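Long-range contacts in RIM-binding protein, isoform F (Drosophila melanogaster, PDB 4Z8A), which carries an SH3 domain that binds a peptide derived from the calcium channel Cacophony, consistent with a scaffolding role at synaptic active zones: residues Thr41-Leu46 / Glu60-Arg65; Leu37-Gly42 / Gly66-Asn71. One frame throughout, in Å; residues are numbered along the deposited sequence.

From the N terminus, the chain passes the strand 12-16 and the helices 23-26 and 32-35 before reaching residues 37-46, the stretch from which both contacts start. Contact 1 closes the shorter loop: the strand 44-48 runs out, turns, and comes back as 56-61, so that Leu46 meets Glu60. Contact 2 encloses it, because Leu37 lies before the hairpin and Gly66-Asn71 after the next turn; the two loops are nested. Their centres are about 8 Å apart and they touch through Leu61, whose CD2 lies 3.5 Å from Phe39 CB. Together they tie the loop after helix 32-35 to three successive strands of the SH3 sheet.

Contact 1: residues Thr41-Leu46 / Glu60-Arg65; sequences TGEIIL and ELDGVR
Leu46 and Glu60 form an antiparallel hydrogen-bonded pair, in which each backbone amide donates to the carbonyl of the other. Leu46 N lies 3.2 Å from Glu60 O, and the return bond from Glu60 N to Leu46 O is shorter, at 2.9 Å. The two side chains leave the same face of the sheet and run alongside each other, with Leu46 CD1 4.0 Å from Glu60 OE1.

The Glu60 carboxylate serves the type I' turn Leu61-Val64 of the distal hairpin, which joins strands 56-61 and 64-69. Its chain bends at chi2 (-85°), folding OE2 back to accept from Gly63 N at 2.9 Å, the amide approaching from above the carboxylate plane. Leu61 and Val64 close the turn by paired backbone bonds, and Gly63 takes a positive phi that favours glycine. Glu60 CG lies over the centre of one guanidinium face of Arg65.

On the other face Leu61 lies between Ile45 and Glu43. With CG anti to the backbone N (chi1 170°), its CD2 reaches Ile45 CD1 at 3.6 Å in one of the two conformers of Ile45, while CD1 lies near Ile44 O. The extended Glu43 chain crosses Leu61 at about a right angle. Glu43 OE1 accepts a hydrogen bond from Lys40 N, whereas OE2 stands 3.6 Å from Asp62 OD2; these like charges would probably repel, or raise the proton affinity of one carboxylate.

The contact lies at the surface where strands 44-48 and 56-61 pair. Strand 12-16 flanks 44-48 on its other side, bonding through Met15 to Ile45, strand 64-69 follows 56-61 in the sheet, and Leu37 of the preceding loop packs on Leu61.

Contact 2: residues Leu37-Gly42 / Gly66-Asn71; sequences LCFKTG and GLVPSN
The diverging turn of the SH3 fold, which follows helix 32-35 at the end of the RT loop, lies here against the last sheet strand, 64-69, and its apolar side chains form part of the hydrophobic interior. One backbone hydrogen bond joins them: Leu37 N donates to Leu67 O at 2.9 Å, nearly straight at 162°. The backbones come close at Gly66, whose CA lies 4.7 Å from Leu37 CA. Leu37 O is buried with no polar partner.

Val68 CG1 touches both apolar side chains of the turn: Leu37 CB at 3.7 Å, the two side chains lying side by side, and Phe39 CE2 at 3.9 Å, obliquely. Phe39 adopts chi1 53°, CG between the backbone N and the carbonyl carbon, which turns the ring toward the strand; Pro69 CD then meets its edge in plane, 4.0 Å from CE2.

Pro69 also packs on an apolar side chain of the bound peptide, to which Asn71 ND2 hydrogen-bonds. Strand 56-61 flanks 64-69, with Tyr57 against Val68.

Contact 1: residues Thr41-Leu46 / Glu60-Arg65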
loop_
_atom_site.group_PDB
_atom_site.type_symbol
_atom_site.label_atom_id
_atom_site.label_comp_id
_atom_site.label_asym_id
_atom_site.label_seq_id
_atom_site.Cartn_x
_atom_site.Cartn_y
_atom_site.Cartn_z
ATOM N N THR A 41 -1.283 -12.076 2.932
ATOM C CA THR A 41 -1.877 -11.784 4.231
ATOM C C THR A 41 -0.907 -12.056 5.386
ATOM O O THR A 41 -0.273 -13.100 5.417
ATOM C CB THR A 41 -3.114 -12.639 4.426
ATOM O OG1 THR A 41 -4.043 -12.360 3.376
ATOM C CG2 THR A 41 -3.783 -12.378 5.807
ATOM N N GLY A 42 -0.804 -11.126 6.329
ATOM C CA GLY A 42 0.070 -11.345 7.486
ATOM C C GLY A 42 1.480 -10.802 7.309
ATOM O O GLY A 42 2.202 -10.643 8.296
ATOM N N GLU A 43 1.890 -10.515 6.065
ATOM C CA GLU A 43 3.210 -9.912 5.875
ATOM C C GLU A 43 3.155 -8.452 6.257
ATOM O O GLU A 43 2.119 -7.821 6.130
ATOM C CB GLU A 43 3.697 -10.039 4.425
ATOM C CG GLU A 43 3.895 -11.464 3.999
ATOM C CD GLU A 43 4.666 -11.568 2.712
ATOM O OE1 GLU A 43 4.072 -11.360 1.649
ATOM O OE2 GLU A 43 5.877 -11.843 2.773
ATOM N N ILE A 44 4.278 -7.917 6.705
ATOM C CA ILE A 44 4.320 -6.511 7.082
ATOM C C ILE A 44 5.161 -5.695 6.101
ATOM O O ILE A 44 6.295 -6.035 5.789
ATOM C CB ILE A 44 4.846 -6.337 8.520
ATOM C CG1 ILE A 44 3.869 -7.004 9.485
ATOM C CG2 ILE A 44 4.990 -4.866 8.859
ATOM C CD1 ILE A 44 4.278 -6.905 10.939
ATOM N N ILE A 45 4.554 -4.614 5.620
ATOM C CA ILE A 45 5.147 -3.717 4.633
ATOM C C ILE A 45 5.675 -2.475 5.320
ATOM O O ILE A 45 4.957 -1.858 6.093
ATOM C CB ILE A 45 4.106 -3.267 3.572
ATOM C CG1 ILE A 45 3.250 -4.453 3.098
ATOM C CG2 ILE A 45 4.773 -2.488 2.425
ATOM C CD1 ILE A 45 4.002 -5.545 2.411
ATOM N N LEU A 46 6.928 -2.109 5.056
ATOM C CA LEU A 46 7.417 -0.806 5.521
ATOM C C LEU A 46 6.978 0.252 4.526
ATOM O O LEU A 46 7.310 0.161 3.345
ATOM C CB LEU A 46 8.946 -0.787 5.656
ATOM C CG LEU A 46 9.534 -1.569 6.830
ATOM C CD1 LEU A 46 11.036 -1.693 6.677
ATOM C CD2 LEU A 46 9.191 -0.882 8.147
ATOM N N GLU A 60 8.178 -1.357 1.047
ATOM C CA GLU A 60 9.284 -2.314 0.925
ATOM C C GLU A 60 8.877 -3.622 1.548
ATOM O O GLU A 60 8.209 -3.631 2.595
ATOM C CB GLU A 60 10.539 -1.796 1.619
ATOM C CG GLU A 60 11.783 -2.667 1.405
ATOM C CD GLU A 60 11.912 -3.836 2.370
ATOM O OE1 GLU A 60 11.175 -3.887 3.395
ATOM O OE2 GLU A 60 12.774 -4.706 2.104
ATOM N N LEU A 61 9.282 -4.722 0.928
ATOM C CA LEU A 61 9.009 -6.039 1.497
ATOM C C LEU A 61 10.030 -7.039 0.983
ATOM O O LEU A 61 10.153 -7.247 -0.217
ATOM C CB LEU A 61 7.580 -6.499 1.163
ATOM C CG LEU A 61 7.241 -7.955 1.503
ATOM C CD1 LEU A 61 7.333 -8.231 3.018
ATOM C CD2 LEU A 61 5.834 -8.340 0.978
ATOM N N ASP A 62 10.764 -7.636 1.911
ATOM C CA ASP A 62 11.789 -8.640 1.592
ATOM C C ASP A 62 12.703 -8.244 0.420
ATOM O O ASP A 62 12.921 -9.027 -0.510
ATOM C CB ASP A 62 11.137 -9.994 1.302
ATOM C CG ASP A 62 10.517 -10.627 2.554
ATOM O OD1 ASP A 62 11.112 -10.499 3.654
ATOM O OD2 ASP A 62 9.448 -11.255 2.435
ATOM N N GLY A 63 13.235 -7.031 0.468
ATOM C CA GLY A 63 14.238 -6.613 -0.495
ATOM C C GLY A 63 13.693 -6.001 -1.772
ATOM O O GLY A 63 14.456 -5.530 -2.606
ATOM N N VAL A 64 12.373 -6.011 -1.926
ATOM C CA VAL A 64 11.703 -5.444 -3.105
ATOM C C VAL A 64 10.893 -4.207 -2.709
ATOM O O VAL A 64 10.257 -4.210 -1.661
ATOM C CB VAL A 64 10.758 -6.465 -3.755
ATOM C CG1 VAL A 64 10.272 -5.965 -5.098
ATOM C CG2 VAL A 64 11.435 -7.822 -3.903
ATOM N N ARG A 65 10.940 -3.156 -3.527
ATOM C CA ARG A 65 10.174 -1.935 -3.290
ATOM C C ARG A 65 9.133 -1.713 -4.384
ATOM O O ARG A 65 9.371 -2.035 -5.542
ATOM C CB ARG A 65 11.111 -0.733 -3.200
ATOM C CG ARG A 65 12.038 -0.847 -2.023
ATOM C CD ARG A 65 13.084 0.229 -1.976
ATOM N NE ARG A 65 14.102 -0.151 -1.000
ATOM C CZ ARG A 65 14.081 0.202 0.282
ATOM N NH1 ARG A 65 13.098 0.962 0.757
ATOM N NH2 ARG A 65 15.048 -0.205 1.088
#

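Contact 2: residues Leu37-Gly42 / Gly66-Asn71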
loop_
_atom_site.group_PDB
_atom_site.type_symbol
_atom_site.label_atom_id
_atom_site.label_comp_id
_atom_site.label_asym_id
_atom_site.label_seq_id
_atom_site.Cartn_x
_atom_site.Cartn_y
_atom_site.Cartn_z
ATOM N N LEU A 37 3.854 -3.881 -5.786
ATOM C CA LEU A 37 4.467 -4.927 -4.989
ATOM C C LEU A 37 3.478 -6.072 -4.730
ATOM O O LEU A 37 2.288 -5.827 -4.497
ATOM C CB LEU A 37 4.962 -4.309 -3.672
ATOM C CG LEU A 37 5.872 -5.032 -2.692
ATOM C CD1 LEU A 37 7.147 -5.443 -3.379
ATOM C CD2 LEU A 37 6.185 -4.078 -1.542
ATOM N N CYS A 38 3.967 -7.310 -4.826
ATOM C CA CYS A 38 3.191 -8.491 -4.470
ATOM C C CYS A 38 3.331 -8.806 -2.970
ATOM O O CYS A 38 4.410 -8.669 -2.417
ATOM C CB CYS A 38 3.673 -9.673 -5.314
ATOM S SG CYS A 38 2.691 -11.158 -5.211
ATOM N N PHE A 39 2.250 -9.239 -2.313
ATOM C CA PHE A 39 2.377 -9.634 -0.907
ATOM C C PHE A 39 1.257 -10.568 -0.470
ATOM O O PHE A 39 0.276 -10.752 -1.194
ATOM C CB PHE A 39 2.420 -8.401 0.016
ATOM C CG PHE A 39 1.265 -7.440 -0.178
ATOM C CD1 PHE A 39 0.072 -7.627 0.488
ATOM C CD2 PHE A 39 1.386 -6.356 -1.037
ATOM C CE1 PHE A 39 -0.971 -6.748 0.319
ATOM C CE2 PHE A 39 0.363 -5.479 -1.208
ATOM C CZ PHE A 39 -0.834 -5.676 -0.527
ATOM N N LYS A 40 1.422 -11.151 0.719
ATOM C CA LYS A 40 0.463 -12.108 1.272
ATOM C C LYS A 40 -0.071 -11.646 2.618
ATOM O O LYS A 40 0.593 -10.924 3.362
ATOM C CB LYS A 40 1.107 -13.490 1.418
ATOM C CG LYS A 40 1.559 -14.111 0.080
ATOM C CD LYS A 40 0.379 -14.596 -0.748
ATOM C CE LYS A 40 0.852 -15.359 -1.987
ATOM N NZ LYS A 40 -0.262 -16.055 -2.680
ATOM N N THR A 41 -1.283 -12.076 2.932
ATOM C CA THR A 41 -1.877 -11.784 4.231
ATOM C C THR A 41 -0.907 -12.056 5.386
ATOM O O THR A 41 -0.273 -13.100 5.417
ATOM C CB THR A 41 -3.114 -12.639 4.426
ATOM O OG1 THR A 41 -4.043 -12.360 3.376
ATOM C CG2 THR A 41 -3.783 -12.378 5.807
ATOM N N GLY A 42 -0.804 -11.126 6.329
ATOM C CA GLY A 42 0.070 -11.345 7.486
ATOM C C GLY A 42 1.480 -10.802 7.309
ATOM O O GLY A 42 2.202 -10.643 8.296
ATOM N N GLY A 66 7.971 -1.188 -4.014
ATOM C CA GLY A 66 6.954 -0.888 -5.007
ATOM C C GLY A 66 5.712 -0.340 -4.363
ATOM O O GLY A 66 5.582 -0.356 -3.135
ATOM N N LEU A 67 4.768 0.093 -5.197
ATOM C CA LEU A 67 3.530 0.660 -4.707
ATOM C C LEU A 67 2.587 -0.438 -4.205
ATOM O O LEU A 67 2.472 -1.504 -4.807
ATOM C CB LEU A 67 2.854 1.482 -5.812
ATOM C CG LEU A 67 3.642 2.699 -6.314
ATOM C CD1 LEU A 67 2.926 3.343 -7.500
ATOM C CD2 LEU A 67 3.861 3.725 -5.214
ATOM N N VAL A 68 1.906 -0.144 -3.101
ATOM C CA VAL A 68 0.941 -1.069 -2.503
ATOM C C VAL A 68 -0.408 -0.372 -2.280
ATOM O O VAL A 68 -0.462 0.791 -1.885
ATOM C CB VAL A 68 1.474 -1.641 -1.170
ATOM C CG1 VAL A 68 2.777 -2.368 -1.397
ATOM C CG2 VAL A 68 1.683 -0.544 -0.170
ATOM N N PRO A 69 -1.509 -1.076 -2.573
ATOM C CA PRO A 69 -2.847 -0.484 -2.410
ATOM C C PRO A 69 -3.237 -0.335 -0.935
ATOM O O PRO A 69 -3.261 -1.317 -0.206
ATOM C CB PRO A 69 -3.774 -1.494 -3.107
ATOM C CG PRO A 69 -3.090 -2.792 -2.990
ATOM C CD PRO A 69 -1.567 -2.484 -3.005
ATOM N N SER A 70 -3.538 0.887 -0.517
ATOM C CA SER A 70 -3.809 1.166 0.892
ATOM C C SER A 70 -4.969 0.337 1.431
ATOM O O SER A 70 -5.003 0.009 2.613
ATOM C CB SER A 70 -4.093 2.653 1.079
ATOM O OG SER A 70 -5.213 3.058 0.288
ATOM N N ASN A 71 -5.913 -0.026 0.562
ATOM C CA ASN A 71 -7.116 -0.680 1.022
ATOM C C ASN A 71 -6.921 -2.168 1.285
ATOM O O ASN A 71 -7.842 -2.819 1.729
ATOM C CB ASN A 71 -8.298 -0.422 0.062
ATOM C CG ASN A 71 -8.031 -0.840 -1.372
ATOM O OD1 ASN A 71 -6.891 -0.939 -1.811
ATOM N ND2 ASN A 71 -9.116 -1.070 -2.127
#